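Local coordinates for protein extracellular ligand-binding receptor (Sphaerobacter thermophilus, PDB 4ZPJ) that probably serves as the extracellular substrate-binding component of an ABC transporter, and binds zinc ions in the crystal, at residues Ile394-Val399 with Asp413-Phe418; Gly176-Pro181 with Gly306-Ala311. All blocks are in the same frame, centred on the assembly; numbering follows the deposited sequence.

Contact 1 (Ile394-Val399 with Asp413-Phe418); sequences ILLCRV and DRIPDF. With ZN (zinc ion), chain D.
Leu396 and Ile415 meet at the apolar centre, where Leu396 CG lies 4.0 Å from Ile415 CD1 as the two side chains slant across each other. Ile415 keeps CG1 beside its backbone N (chi1 -58°), and CD1 then swings across to the facing strand. On the same face Ile394 CG1 lies 3.9 Å from Phe418 CB and a little farther from the ring atom Phe418 CD2. Leu396 also runs alongside Asp413, with Leu396 CB 4.0 Å from Asp413 CB, so the aspartate's methylene extends the apolar strip; its OD1 takes a weak bond from Arg414 N, and Asp413 is itself a zinc-binding residue. The other face carries a smaller pair: Leu395 CD2 rests 3.7 Å from Arg414 CG, against the aliphatic base of an arginine whose extended chain takes the guanidinium on to Asn313 and Asp314.

Beneath the side chains is an antiparallel ladder. Ile394 and Ile415 form a hydrogen-bonded pair, Ile394 N to Ile415 O at 2.8 Å and, straighter, Ile415 N to Ile394 O at 2.9 Å. Leu396 N bonds to Asp413 O, but the return bond from Asp413 N is weak, and the ladder is less tightly held there. At the opposite end of the 413-418 segment a G1 beta bulge at Asp417 and Phe418, with Asp417 in left-handed backbone angles, turns the chain: Phe418 is directed toward strand 394-399, while the Asp417 carboxylate takes a zinc ion unevenly, with OD1 at 2.0 Å and OD2 at 2.5 Å from the metal.

The pair is part of a beta hairpin made by strands 390-401 and 407-418. Strand 304-307 flanks strand 390-401 on its other edge, and helix 180-188 packs on the Ile394, Leu396 and Ile415 face through Pro181 and Tyr185.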
loop_
_atom_site.group_PDB
_atom_site.type_symbol
_atom_site.label_atom_id
_atom_site.label_comp_id
_atom_site.label_asym_id
_atom_site.label_seq_id
_atom_site.Cartn_x
_atom_site.Cartn_y
_atom_site.Cartn_z
ATOM N N ILE A 394 2.342 7.308 -8.821
ATOM C CA ILE A 394 1.027 7.164 -8.223
ATOM C C ILE A 394 -0.026 7.365 -9.327
ATOM O O ILE A 394 0.142 8.259 -10.131
ATOM C CB ILE A 394 0.799 8.197 -7.123
ATOM C CG1 ILE A 394 1.862 8.046 -6.026
ATOM C CG2 ILE A 394 -0.624 8.107 -6.562
ATOM C CD1 ILE A 394 1.860 6.672 -5.347
ATOM N N LEU A 395 -1.096 6.538 -9.330
ATOM C CA LEU A 395 -2.139 6.560 -10.339
ATOM C C LEU A 395 -3.326 7.247 -9.777
ATOM O O LEU A 395 -3.778 6.898 -8.699
ATOM C CB LEU A 395 -2.534 5.152 -10.798
ATOM C CG LEU A 395 -1.287 4.363 -11.275
ATOM C CD1 LEU A 395 -1.526 2.873 -11.429
ATOM C CD2 LEU A 395 -0.597 4.880 -12.503
ATOM N N LEU A 396 -3.797 8.278 -10.463
ATOM C CA LEU A 396 -5.087 8.852 -10.154
ATOM C C LEU A 396 -6.162 8.165 -10.982
ATOM O O LEU A 396 -6.124 8.224 -12.201
ATOM C CB LEU A 396 -5.149 10.317 -10.505
ATOM C CG LEU A 396 -4.800 11.359 -9.474
ATOM C CD1 LEU A 396 -5.357 12.626 -10.057
ATOM C CD2 LEU A 396 -5.390 11.162 -8.086
ATOM N N CYS A 397 -7.162 7.627 -10.308
ATOM C CA CYS A 397 -8.140 6.813 -10.939
ATOM C C CYS A 397 -9.584 7.242 -10.674
ATOM O O CYS A 397 -9.885 8.019 -9.756
ATOM C CB CYS A 397 -7.976 5.417 -10.438
ATOM S SG CYS A 397 -6.454 4.653 -10.985
ATOM N N ARG A 398 -10.464 6.717 -11.499
ATOM C CA ARG A 398 -11.874 6.887 -11.315
ATOM C C ARG A 398 -12.522 5.543 -11.499
ATOM O O ARG A 398 -12.133 4.778 -12.433
ATOM C CB ARG A 398 -12.425 7.839 -12.354
ATOM C CG ARG A 398 -13.880 8.159 -12.078
ATOM C CD ARG A 398 -14.353 9.298 -12.980
ATOM N NE ARG A 398 -14.148 8.985 -14.388
ATOM C CZ ARG A 398 -14.331 9.850 -15.385
ATOM N NH1 ARG A 398 -14.732 11.075 -15.103
ATOM N NH2 ARG A 398 -14.117 9.476 -16.664
ATOM N N VAL A 399 -13.504 5.255 -10.628
ATOM C CA VAL A 399 -14.301 4.050 -10.749
ATOM C C VAL A 399 -15.279 4.177 -11.864
ATOM O O VAL A 399 -16.100 5.096 -11.882
ATOM C CB VAL A 399 -15.119 3.780 -9.489
ATOM C CG1 VAL A 399 -15.958 2.530 -9.685
ATOM C CG2 VAL A 399 -14.179 3.638 -8.289
ATOM N N ASP A 413 -4.804 9.986 -14.689
ATOM C CA ASP A 413 -3.619 10.772 -14.581
ATOM C C ASP A 413 -2.571 10.042 -13.739
ATOM O O ASP A 413 -2.899 9.141 -12.918
ATOM C CB ASP A 413 -3.925 12.102 -13.926
ATOM C CG ASP A 413 -3.018 13.220 -14.395
ATOM O OD1 ASP A 413 -2.163 13.033 -15.286
ATOM O OD2 ASP A 413 -3.218 14.336 -13.886
ATOM N N ARG A 414 -1.314 10.387 -14.016
ATOM C CA ARG A 414 -0.176 9.777 -13.381
ATOM C C ARG A 414 0.695 10.822 -12.735
ATOM O O ARG A 414 0.902 11.878 -13.317
ATOM C CB ARG A 414 0.617 9.116 -14.416
ATOM C CG ARG A 414 0.127 7.746 -14.794
ATOM C CD ARG A 414 1.072 7.096 -15.824
ATOM N NE ARG A 414 0.318 5.940 -16.247
ATOM C CZ ARG A 414 -0.381 5.829 -17.359
ATOM N NH1 ARG A 414 -0.354 6.788 -18.307
ATOM N NH2 ARG A 414 -1.025 4.684 -17.560
ATOM N N ILE A 415 1.214 10.533 -11.542
ATOM C CA ILE A 415 2.187 11.420 -10.832
ATOM C C ILE A 415 3.437 10.568 -10.651
ATOM O O ILE A 415 3.448 9.639 -9.849
ATOM C CB ILE A 415 1.679 11.934 -9.455
ATOM C CG1 ILE A 415 0.372 12.713 -9.575
ATOM C CG2 ILE A 415 2.668 12.921 -8.842
ATOM C CD1 ILE A 415 -0.863 11.857 -9.615
ATOM N N PRO A 416 4.465 10.808 -11.455
ATOM C CA PRO A 416 5.746 10.021 -11.376
ATOM C C PRO A 416 6.616 10.466 -10.200
ATOM O O PRO A 416 6.485 11.608 -9.694
ATOM C CB PRO A 416 6.466 10.394 -12.681
ATOM C CG PRO A 416 5.943 11.758 -13.028
ATOM C CD PRO A 416 4.492 11.767 -12.585
ATOM N N ASP A 417 7.477 9.574 -9.760
ATOM C CA ASP A 417 8.542 9.936 -8.833
ATOM C C ASP A 417 8.004 10.624 -7.585
ATOM O O ASP A 417 8.567 11.576 -7.060
ATOM C CB ASP A 417 9.581 10.787 -9.526
ATOM C CG ASP A 417 10.127 10.102 -10.811
ATOM O OD1 ASP A 417 11.035 9.286 -10.793
ATOM O OD2 ASP A 417 9.704 10.483 -11.888
ATOM N N PHE A 418 6.914 10.094 -7.092
ATOM C CA PHE A 418 6.355 10.586 -5.873
ATOM C C PHE A 418 6.947 9.825 -4.668
ATOM O O PHE A 418 6.752 8.616 -4.513
ATOM C CB PHE A 418 4.873 10.477 -5.931
ATOM C CG PHE A 418 4.182 11.386 -4.945
ATOM C CD1 PHE A 418 4.077 12.756 -5.199
ATOM C CD2 PHE A 418 3.690 10.876 -3.770
ATOM C CE1 PHE A 418 3.442 13.565 -4.286
ATOM C CE2 PHE A 418 3.095 11.687 -2.825
ATOM C CZ PHE A 418 2.948 13.018 -3.087
HETATM ZN ZN ZN D . 11.006 8.511 -12.623
#

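Contact 2 (Gly176-Pro181 with Gly306-Ala311); sequences GQYDAP and GTLYTA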
loop_
_atom_site.group_PDB
_atom_site.type_symbol
_atom_site.label_atom_id
_atom_site.label_comp_id
_atom_site.label_asym_id
_atom_site.label_seq_id
_atom_site.Cartn_x
_atom_site.Cartn_y
_atom_site.Cartn_z
ATOM N N GLY A 176 -0.666 7.407 3.562
ATOM C CA GLY A 176 -0.999 8.634 2.903
ATOM C C GLY A 176 -0.340 8.893 1.548
ATOM O O GLY A 176 -0.726 9.834 0.815
ATOM N N GLN A 177 0.662 8.110 1.199
ATOM C CA GLN A 177 1.521 8.455 0.040
ATOM C C GLN A 177 0.780 8.335 -1.304
ATOM O O GLN A 177 1.096 9.056 -2.216
ATOM C CB GLN A 177 2.796 7.574 0.057
ATOM C CG GLN A 177 3.795 7.779 -1.066
ATOM C CD GLN A 177 5.077 6.952 -0.942
ATOM O OE1 GLN A 177 5.224 6.222 -0.003
ATOM N NE2 GLN A 177 6.001 7.075 -1.920
ATOM N N TYR A 178 -0.178 7.414 -1.438
ATOM C CA TYR A 178 -0.898 7.289 -2.681
ATOM C C TYR A 178 -2.176 8.138 -2.706
ATOM O O TYR A 178 -2.677 8.440 -3.777
ATOM C CB TYR A 178 -1.133 5.815 -3.086
ATOM C CG TYR A 178 -1.885 5.011 -2.137
ATOM C CD1 TYR A 178 -3.266 5.162 -2.043
ATOM C CD2 TYR A 178 -1.252 4.082 -1.302
ATOM C CE1 TYR A 178 -3.992 4.450 -1.116
ATOM C CE2 TYR A 178 -1.977 3.362 -0.389
ATOM C CZ TYR A 178 -3.362 3.553 -0.311
ATOM O OH TYR A 178 -4.171 2.871 0.541
ATOM N N ASP A 179 -2.630 8.595 -1.540
ATOM C CA ASP A 179 -3.720 9.542 -1.460
ATOM C C ASP A 179 -3.331 11.029 -1.561
ATOM O O ASP A 179 -4.128 11.850 -2.008
ATOM C CB ASP A 179 -4.546 9.262 -0.192
ATOM C CG ASP A 179 -5.269 7.915 -0.284
ATOM O OD1 ASP A 179 -5.729 7.610 -1.436
ATOM O OD2 ASP A 179 -5.360 7.159 0.748
ATOM N N ALA A 180 -2.139 11.394 -1.151
ATOM C CA ALA A 180 -1.772 12.784 -1.108
ATOM C C ALA A 180 -1.863 13.447 -2.487
ATOM O O ALA A 180 -2.337 14.561 -2.569
ATOM C CB ALA A 180 -0.377 12.902 -0.573
ATOM N N PRO A 181 -1.478 12.763 -3.577
ATOM C CA PRO A 181 -1.621 13.448 -4.918
ATOM C C PRO A 181 -3.050 13.762 -5.306
ATOM O O PRO A 181 -3.289 14.665 -6.131
ATOM C CB PRO A 181 -0.989 12.441 -5.915
ATOM C CG PRO A 181 -0.021 11.664 -5.042
ATOM C CD PRO A 181 -0.801 11.458 -3.741
ATOM N N GLY A 306 -6.575 8.587 -5.534
ATOM C CA GLY A 306 -5.196 8.207 -5.733
ATOM C C GLY A 306 -4.999 6.772 -5.353
ATOM O O GLY A 306 -5.590 6.284 -4.384
ATOM N N THR A 307 -4.185 6.072 -6.111
ATOM C CA THR A 307 -3.836 4.702 -5.772
ATOM C C THR A 307 -2.456 4.274 -6.260
ATOM O O THR A 307 -1.838 4.900 -7.141
ATOM C CB THR A 307 -4.876 3.686 -6.301
ATOM O OG1 THR A 307 -4.705 2.387 -5.648
ATOM C CG2 THR A 307 -4.794 3.546 -7.808
ATOM N N LEU A 308 -1.996 3.189 -5.676
ATOM C CA LEU A 308 -0.705 2.602 -5.981
ATOM C C LEU A 308 -0.785 1.815 -7.311
ATOM O O LEU A 308 0.179 1.717 -8.048
ATOM C CB LEU A 308 -0.317 1.700 -4.819
ATOM C CG LEU A 308 1.091 1.607 -4.259
ATOM C CD1 LEU A 308 1.715 2.903 -3.791
ATOM C CD2 LEU A 308 1.011 0.606 -3.107
ATOM N N TYR A 309 -1.941 1.235 -7.605
ATOM C CA TYR A 309 -2.037 0.277 -8.709
ATOM C C TYR A 309 -3.477 -0.026 -9.012
ATOM O O TYR A 309 -4.288 -0.108 -8.098
ATOM C CB TYR A 309 -1.315 -1.072 -8.424
ATOM C CG TYR A 309 -1.355 -1.989 -9.659
ATOM C CD1 TYR A 309 -0.725 -1.639 -10.831
ATOM C CD2 TYR A 309 -2.081 -3.140 -9.660
ATOM C CE1 TYR A 309 -0.831 -2.419 -11.978
ATOM C CE2 TYR A 309 -2.191 -3.926 -10.789
ATOM C CZ TYR A 309 -1.586 -3.564 -11.944
ATOM O OH TYR A 309 -1.701 -4.392 -13.078
ATOM N N THR A 310 -3.769 -0.217 -10.298
ATOM C CA THR A 310 -5.012 -0.815 -10.752
ATOM C C THR A 310 -4.642 -1.713 -11.913
ATOM O O THR A 310 -3.809 -1.332 -12.721
ATOM C CB THR A 310 -5.995 0.260 -11.277
ATOM O OG1 THR A 310 -7.080 -0.344 -11.951
ATOM C CG2 THR A 310 -5.278 1.299 -12.259
ATOM N N ALA A 311 -5.304 -2.884 -11.983
ATOM C CA ALA A 311 -5.225 -3.828 -13.054
ATOM C C ALA A 311 -5.618 -3.286 -14.450
ATOM O O ALA A 311 -5.262 -3.883 -15.513
ATOM C CB ALA A 311 -6.036 -5.043 -12.673
HETATM O O HOH W 1 -7.453 9.114 -2.841
#
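The turn leading into helix 180-188 packs here against the end of strand 304-307 and the loop after it, in the interior of the protein. Tyr178 is the principal side chain. Its CG sits between the backbone N and the carbonyl carbon (chi1 59°), which lays the ring beside the strand end: Tyr178 CD1 comes 3.5 Å from Gly306 O, met at the ring edge, while Tyr178 CD2 lies 4.0 Å from Leu308 CD1, the two side chains crossing near a right angle. Tyr178 O takes a CA-H...O contact from Gly306 CA at 3.2 Å, an approach possible because Gly306 has no CB, which would collide with that oxygen. An alanine in place of Tyr178 would remove the ring, and Leu308 and the Gly306 carbonyl would probably be left facing a gap. Asp179 joins in through water: one molecule donates to Asp179 OD1 at 2.7 Å and accepts from Gly306 N at 2.9 Å. The same carboxylate is also held by Gly285 N and Ser284 OG. The turn and the strand end lie where the chain passes between the two lobes of the periplasmic-binding-protein fold, probably part of the hinge, as in the leucine-binding family.

Overall arrangement
From the N terminus the chain first builds the six-stranded mixed sheet, whose last strand, 168-170, precedes the 176-181 turn of contact 2. It then runs through helix 180-188 and the four-stranded parallel sheet, and comes back at 306-311, so contact 2 closes a loop with 124 residues between its segments. Contact 1 opens later and closes a short hairpin, with 13 residues between its segments. The two loops lie in series, neither nesting nor crossing. They are nonetheless physical neighbours, their centres about 6 Å apart: strands 304-307 and 390-401 are adjacent in one antiparallel sheet, and Gln177 NE2 bonds to Phe418 O, tying turn to hairpin end.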